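LamCAT (Aquimarina, PDB 6JH5) probably hydrolyses the beta-1,3-glucan laminarin, as a calcium-binding bacterial laminarinase of glycoside hydrolase family 16. Local coordinates at residues 121-133 with 143-155. Residues are numbered along the deposited sequence; the frame is centred on the assembly and turned at random. Where two conformers were deposited one is given.
Sequences EHVNTEAQTHGTI and ANYSGSIPVSSVT
Thr129, Gly131 and Ile133 pair with Ile149, Gly147 and Tyr145 through reciprocal N-H...O bonds, making 128-133 and 143-150 antiparallel arms of a beta hairpin, with their N-to-C directions at 159°. Between these pairs, facing side chains are polar. Thr132 OG1 and Ser146 OG share a hydrogen bond of 2.7 Å; Ser146 holds OG anti to its backbone nitrogen (chi1 -165°), which also lets it reach a water bound by His130 ND1. A second water bridges Gln128 OE1 and Ser148 OG. Ser148 CB comes obliquely to the His130 imidazole, 3.7 Å from His130 ND1. The ring's other nitrogen fixes its rotation: NE2 donates in the ring plane to Glu126 OE1, nearly straight at 178°. The same oxygen takes Gln128 NE2 from above the carboxylate plane, so two donors grip one atom.

The other face is mostly apolar: Thr129 and Ile149 lie side by side, Thr129 OG1 against Ile149 CG2, and Thr129 CG2 slides past Val154 CG1 at 3.9 Å. Val154 CG2 sits over the His122 ring, 4.0 Å from its centroid, a CH-pi contact, while His122 NE2 donates in plane to Glu126 O (2.6 Å). With an alanine in place of His122, Glu126 O is likely to lose this donor, and a gap to open beneath Val154 CG2.

In this concanavalin-like fold of family 16, strand 116-118 pairs with the hairpin's first arm. Strands 168-173 and 176-182 pack against the face bearing Thr129, Ile133 and Ile149, whereas on the opposite face Trp209 meets the His130 ring edge-to-face.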
ATOM      1  N   GLU A 121       5.912   0.948   2.126  1.00 11.60           N
ATOM      2  CA  GLU A 121       5.431   1.926   3.117  1.00 12.67           C
ATOM      3  C   GLU A 121       6.558   2.928   3.383  1.00 12.47           C
ATOM      4  O   GLU A 121       7.672   2.532   3.393  1.00 12.31           O
ATOM      5  CB  GLU A 121       4.986   1.312   4.430  1.00 14.55           C
ATOM      6  CG  GLU A 121       3.612   0.697   4.337  1.00 14.96           C
ATOM      7  CD  GLU A 121       3.246   0.062   5.666  1.00 15.91           C
ATOM      8  OE1 GLU A 121       3.832  -0.950   5.966  1.00 15.13           O
ATOM      9  OE2 GLU A 121       2.475   0.670   6.392  1.00 15.72           O
ATOM     10  N   HIS A 122       6.194   4.182   3.565  1.00 11.96           N
ATOM     11  CA  HIS A 122       7.182   5.207   3.947  1.00 13.05           C
ATOM     12  C   HIS A 122       6.563   6.069   5.045  1.00 13.39           C
ATOM     13  O   HIS A 122       5.389   6.285   4.984  1.00 12.48           O
ATOM     14  CB  HIS A 122       7.585   6.066   2.749  1.00 13.85           C
ATOM     15  CG  HIS A 122       8.592   7.111   3.081  1.00 14.35           C
ATOM     16  ND1 HIS A 122       8.245   8.402   3.343  1.00 15.68           N
ATOM     17  CD2 HIS A 122       9.917   7.037   3.263  1.00 15.40           C
ATOM     18  CE1 HIS A 122       9.321   9.078   3.635  1.00 15.62           C
ATOM     19  NE2 HIS A 122      10.344   8.283   3.585  1.00 16.02           N
ATOM     20  N   VAL A 123       7.382   6.521   5.990  1.00 12.99           N
ATOM     21  CA  VAL A 123       6.837   7.425   7.034  1.00 12.81           C
ATOM     22  C   VAL A 123       7.737   8.640   7.188  1.00 13.34           C
ATOM     23  O   VAL A 123       8.923   8.531   7.006  1.00 14.11           O
ATOM     24  CB  VAL A 123       6.658   6.773   8.416  1.00 14.97           C
ATOM     25  CG1 VAL A 123       5.511   5.782   8.478  1.00 16.61           C
ATOM     26  CG2 VAL A 123       7.942   6.155   8.906  1.00 16.34           C
ATOM     27  N   ASN A 124       7.092   9.749   7.485  1.00 13.66           N
ATOM     28  CA  ASN A 124       7.816  10.971   7.868  1.00 13.66           C
ATOM     29  C   ASN A 124       8.846  11.354   6.798  1.00 14.45           C
ATOM     30  O   ASN A 124       8.488  11.416   5.670  1.00 15.21           O
ATOM     31  CB  ASN A 124       8.377  10.776   9.272  1.00 14.02           C
ATOM     32  CG  ASN A 124       7.291  10.608  10.311  1.00 14.84           C
ATOM     33  OD1 ASN A 124       6.246  11.195  10.196  1.00 15.90           O
ATOM     34  ND2 ASN A 124       7.552   9.783  11.294  1.00 16.28           N
ATOM     35  N   THR A 125      10.081  11.618   7.203  1.00 15.27           N
ATOM     36  CA  THR A 125      11.137  12.020   6.247  1.00 15.64           C
ATOM     37  C   THR A 125      12.226  10.949   6.176  1.00 16.72           C
ATOM     38  O   THR A 125      13.326  11.264   5.842  1.00 17.46           O
ATOM     39  CB  THR A 125      11.708  13.393   6.621  1.00 16.79           C
ATOM     40  OG1 THR A 125      12.270  13.353   7.924  1.00 16.83           O
ATOM     41  CG2 THR A 125      10.663  14.482   6.573  1.00 16.80           C
ATOM     42  N   GLU A 126      11.862   9.716   6.459  1.00 16.59           N
ATOM     43  CA  GLU A 126      12.901   8.667   6.518  1.00 16.13           C
ATOM     44  C   GLU A 126      13.558   8.499   5.156  1.00 15.80           C
ATOM     45  O   GLU A 126      12.894   8.565   4.173  1.00 17.59           O
ATOM     46  CB  GLU A 126      12.319   7.327   6.944  1.00 17.73           C
ATOM     47  CG  GLU A 126      11.822   7.319   8.360  1.00 17.00           C
ATOM     48  CD  GLU A 126      11.475   5.938   8.867  1.00 19.39           C
ATOM     49  OE1 GLU A 126      11.451   5.004   8.062  1.00 18.25           O
ATOM     50  OE2 GLU A 126      11.216   5.834  10.056  1.00 22.34           O
ATOM     51  N   ALA A 127      14.847   8.178   5.170  1.00 19.50           N
ATOM     52  CA  ALA A 127      15.589   7.976   3.916  1.00 20.59           C
ATOM     53  C   ALA A 127      15.586   6.479   3.584  1.00 17.66           C
ATOM     54  O   ALA A 127      16.594   5.948   3.243  1.00 17.68           O
ATOM     55  CB  ALA A 127      16.993   8.510   4.035  1.00 21.52           C
ATOM     56  N   GLN A 128      14.449   5.841   3.785  1.00 18.76           N
ATOM     57  CA  GLN A 128      14.311   4.402   3.489  1.00 17.01           C
ATOM     58  C   GLN A 128      12.827   4.077   3.349  1.00 17.35           C
ATOM     59  O   GLN A 128      12.008   4.865   3.743  1.00 17.03           O
ATOM     60  CB  GLN A 128      14.832   3.563   4.642  1.00 16.78           C
ATOM     61  CG  GLN A 128      14.029   3.801   5.904  1.00 21.01           C
ATOM     62  CD  GLN A 128      14.577   3.121   7.126  1.00 21.81           C
ATOM     63  OE1 GLN A 128      15.437   2.284   7.035  1.00 26.64           O
ATOM     64  NE2 GLN A 128      14.049   3.482   8.276  1.00 24.64           N
ATOM     65  N   THR A 129      12.560   2.913   2.783  1.00 13.78           N
ATOM     66  CA  THR A 129      11.172   2.416   2.640  1.00 13.31           C
ATOM     67  C   THR A 129      11.115   1.000   3.210  1.00 14.18           C
ATOM     68  O   THR A 129      12.128   0.399   3.336  1.00 13.59           O
ATOM     69  CB  THR A 129      10.640   2.502   1.210  1.00 13.51           C
ATOM     70  OG1 THR A 129      11.404   1.636   0.386  1.00 12.45           O
ATOM     71  CG2 THR A 129      10.640   3.898   0.644  1.00 15.10           C
ATOM     72  N   HIS A 130       9.912   0.536   3.507  1.00 12.28           N
ATOM     73  CA  HIS A 130       9.726  -0.747   4.204  1.00 12.63           C
ATOM     74  C   HIS A 130       8.811  -1.689   3.434  1.00 12.97           C
ATOM     75  O   HIS A 130       7.948  -1.232   2.737  1.00 13.73           O
ATOM     76  CB  HIS A 130       9.090  -0.475   5.572  1.00 13.91           C
ATOM     77  CG  HIS A 130       9.852   0.486   6.419  1.00 14.48           C
ATOM     78  ND1 HIS A 130      10.725   0.076   7.374  1.00 18.05           N
ATOM     79  CD2 HIS A 130       9.866   1.825   6.454  1.00 14.58           C
ATOM     80  CE1 HIS A 130      11.259   1.125   7.940  1.00 17.30           C
ATOM     81  NE2 HIS A 130      10.752   2.198   7.401  1.00 17.46           N
ATOM     82  N   GLY A 131       9.090  -2.976   3.586  1.00 11.69           N
ATOM     83  CA  GLY A 131       8.306  -4.070   2.995  1.00 12.48           C
ATOM     84  C   GLY A 131       7.961  -5.031   4.101  1.00 11.14           C
ATOM     85  O   GLY A 131       8.824  -5.353   4.843  1.00 11.98           O
ATOM     86  N   THR A 132       6.680  -5.342   4.260  1.00 12.31           N
ATOM     87  CA  THR A 132       6.268  -6.138   5.442  1.00 11.81           C
ATOM     88  C   THR A 132       5.114  -7.103   5.139  1.00 12.30           C
ATOM     89  O   THR A 132       4.358  -6.835   4.255  1.00 11.88           O
ATOM     90  CB  THR A 132       5.727  -5.154   6.495  1.00 12.52           C
ATOM     91  OG1 THR A 132       6.665  -4.101   6.659  1.00 12.03           O
ATOM     92  CG2 THR A 132       5.434  -5.742   7.857  1.00 13.38           C
ATOM     93  N   ILE A 133       5.065  -8.202   5.881  1.00 12.14           N
ATOM     94  CA  ILE A 133       3.848  -9.055   5.884  1.00 11.78           C
ATOM     95  C   ILE A 133       3.279  -9.054   7.310  1.00 11.71           C
ATOM     96  O   ILE A 133       4.027  -9.038   8.251  1.00 12.53           O
ATOM     97  CB  ILE A 133       4.053 -10.499   5.388  1.00 12.00           C
ATOM     98  CG1 ILE A 133       5.335 -11.148   5.908  1.00 12.31           C
ATOM     99  CG2 ILE A 133       3.892 -10.591   3.873  1.00 13.23           C
ATOM    100  CD1 ILE A 133       5.416 -12.623   5.628  1.00 12.99           C
ATOM    101  N   ALA A 143       1.264 -11.660  13.878  1.00 15.17           N
ATOM    102  CA  ALA A 143       2.676 -11.796  13.490  1.00 14.20           C
ATOM    103  C   ALA A 143       3.021 -10.778  12.410  1.00 13.31           C
ATOM    104  O   ALA A 143       2.182 -10.448  11.657  1.00 13.86           O
ATOM    105  CB  ALA A 143       2.889 -13.189  12.959  1.00 15.46           C
ATOM    106  N   ASN A 144       4.238 -10.275  12.442  1.00 14.63           N
ATOM    107  CA  ASN A 144       4.700  -9.442  11.311  1.00 15.81           C
ATOM    108  C   ASN A 144       6.184  -9.695  11.037  1.00 13.55           C
ATOM    109  O   ASN A 144       6.876 -10.155  11.902  1.00 13.42           O
ATOM    110  CB  ASN A 144       4.245  -7.998  11.406  1.00 18.85           C
ATOM    111  CG  ASN A 144       4.923  -7.288  12.540  1.00 27.30           C
ATOM    112  OD1 ASN A 144       6.121  -7.331  12.670  1.00 31.02           O
ATOM    113  ND2 ASN A 144       4.144  -6.606  13.340  1.00 35.23           N
ATOM    114  N   TYR A 145       6.576  -9.449   9.802  1.00 13.18           N
ATOM    115  CA  TYR A 145       7.976  -9.670   9.401  1.00 12.59           C
ATOM    116  C   TYR A 145       8.307  -8.583   8.386  1.00 13.54           C
ATOM    117  O   TYR A 145       7.724  -8.575   7.355  1.00 13.28           O
ATOM    118  CB  TYR A 145       8.130 -11.093   8.874  1.00 13.22           C
ATOM    119  CG  TYR A 145       9.545 -11.516   8.611  1.00 14.47           C
ATOM    120  CD1 TYR A 145      10.491 -11.500   9.604  1.00 16.25           C
ATOM    121  CD2 TYR A 145       9.913 -11.962   7.364  1.00 15.00           C
ATOM    122  CE1 TYR A 145      11.777 -11.925   9.359  1.00 19.12           C
ATOM    123  CE2 TYR A 145      11.195 -12.394   7.101  1.00 16.26           C
ATOM    124  CZ  TYR A 145      12.139 -12.370   8.102  1.00 19.03           C
ATOM    125  OH  TYR A 145      13.403 -12.799   7.858  1.00 20.57           O
ATOM    126  N   SER A 146       9.299  -7.775   8.718  1.00 13.32           N
ATOM    127  CA  SER A 146       9.535  -6.546   7.939  1.00 14.08           C
ATOM    128  C   SER A 146      10.997  -6.370   7.572  1.00 13.93           C
ATOM    129  O   SER A 146      11.831  -6.809   8.286  1.00 16.21           O
ATOM    130  CB  SER A 146       9.115  -5.378   8.759  1.00 15.34           C
ATOM    131  OG  SER A 146       9.016  -4.258   7.951  1.00 16.53           O
ATOM    132  N   GLY A 147      11.202  -5.638   6.491  1.00 13.79           N
ATOM    133  CA  GLY A 147      12.527  -5.290   5.971  1.00 15.37           C
ATOM    134  C   GLY A 147      12.543  -3.887   5.403  1.00 14.19           C
ATOM    135  O   GLY A 147      11.525  -3.350   5.149  1.00 13.55           O
ATOM    136  N   SER A 148      13.730  -3.348   5.216  1.00 13.85           N
ATOM    137  CA  SER A 148      13.831  -1.968   4.708  1.00 13.61           C
ATOM    138  C   SER A 148      15.029  -1.820   3.778  1.00 15.18           C
ATOM    139  O   SER A 148      15.876  -2.646   3.773  1.00 14.92           O
ATOM    140  CB  SER A 148      13.913  -0.999   5.838  1.00 16.51           C
ATOM    141  OG  SER A 148      15.115  -1.191   6.540  1.00 17.58           O
ATOM    142  N   ILE A 149      14.993  -0.757   2.997  1.00 14.66           N
ATOM    143  CA  ILE A 149      16.097  -0.447   2.059  1.00 14.88           C
ATOM    144  C   ILE A 149      16.279   1.070   2.011  1.00 14.48           C
ATOM    145  O   ILE A 149      15.333   1.760   1.993  1.00 14.97           O
ATOM    146  CB  ILE A 149      15.810  -1.028   0.668  1.00 14.78           C
ATOM    147  CG1 ILE A 149      17.000  -0.827  -0.267  1.00 16.02           C
ATOM    148  CG2 ILE A 149      14.539  -0.440   0.085  1.00 15.22           C
ATOM    149  CD1 ILE A 149      16.837  -1.474  -1.599  1.00 18.71           C
ATOM    150  N   PRO A 150      17.521   1.576   2.018  1.00 15.56           N
ATOM    151  CA  PRO A 150      17.716   3.000   1.901  1.00 16.01           C
ATOM    152  C   PRO A 150      17.259   3.496   0.532  1.00 14.45           C
ATOM    153  O   PRO A 150      17.507   2.866  -0.441  1.00 16.25           O
ATOM    154  CB  PRO A 150      19.233   3.160   1.977  1.00 18.11           C
ATOM    155  CG  PRO A 150      19.664   1.946   2.746  1.00 18.10           C
ATOM    156  CD  PRO A 150      18.769   0.836   2.233  1.00 16.77           C
ATOM    157  N   VAL A 151      16.504   4.577   0.571  1.00 15.10           N
ATOM    158  CA  VAL A 151      16.065   5.276  -0.649  1.00 15.70           C
ATOM    159  C   VAL A 151      16.334   6.741  -0.353  1.00 17.84           C
ATOM    160  O   VAL A 151      15.666   7.295   0.480  1.00 18.54           O
ATOM    161  CB  VAL A 151      14.580   5.006  -0.940  1.00 15.82           C
ATOM    162  CG1 VAL A 151      14.152   5.709  -2.203  1.00 17.01           C
ATOM    163  CG2 VAL A 151      14.327   3.518  -1.051  1.00 15.59           C
ATOM    164  N   SER A 152      17.363   7.270  -0.997  1.00 21.71           N
ATOM    165  CA  SER A 152      17.605   8.760  -0.721  1.00 23.25           C
ATOM    166  C   SER A 152      16.639   9.884  -1.183  1.00 22.12           C
ATOM    167  O   SER A 152      16.563  10.900  -0.525  1.00 24.55           O
ATOM    168  CB  SER A 152      19.033   9.079  -1.011  1.00 26.04           C
ATOM    169  OG  SER A 152      19.306   8.840  -2.349  1.00 30.82           O
ATOM    170  N   SER A 153      15.932   9.579  -2.258  1.00 19.91           N
ATOM    171  CA  SER A 153      14.951  10.463  -2.884  1.00 20.12           C
ATOM    172  C   SER A 153      13.633   9.718  -3.116  1.00 18.14           C
ATOM    173  O   SER A 153      13.328   9.390  -4.225  1.00 17.00           O
ATOM    174  CB  SER A 153      15.553  10.954  -4.147  1.00 26.81           C
ATOM    175  OG  SER A 153      14.689  11.847  -4.775  1.00 39.99           O
ATOM    176  N   VAL A 154      12.808   9.613  -2.079  1.00 17.60           N
ATOM    177  CA  VAL A 154      11.476   8.969  -2.256  1.00 15.25           C
ATOM    178  C   VAL A 154      10.568   9.890  -3.073  1.00 15.88           C
ATOM    179  O   VAL A 154       9.583   9.414  -3.569  1.00 14.45           O
ATOM    180  CB  VAL A 154      10.793   8.538  -0.947  1.00 16.06           C
ATOM    181  CG1 VAL A 154      11.665   7.573  -0.167  1.00 17.06           C
ATOM    182  CG2 VAL A 154      10.367   9.722  -0.099  1.00 16.53           C
ATOM    183  N   THR A 155      10.945  11.169  -3.172  1.00 14.95           N
ATOM    184  CA  THR A 155      10.203  12.188  -3.941  1.00 14.85           C
ATOM    185  C   THR A 155      10.392  11.967  -5.447  1.00 15.00           C
ATOM    186  O   THR A 155       9.692  12.584  -6.186  1.00 16.87           O
ATOM    187  CB  THR A 155      10.585  13.594  -3.479  1.00 16.99           C
ATOM    188  OG1 THR A 155      12.003  13.606  -3.496  1.00 18.78           O
ATOM    189  CG2 THR A 155      10.104  13.868  -2.074  1.00 17.16           C
TER
HETATM  190  O   HOH W   1      17.130   0.659   5.431  1.00 28.61           O
HETATM  191  O   HOH W   2      11.162  -2.434   8.379  1.00 19.64           O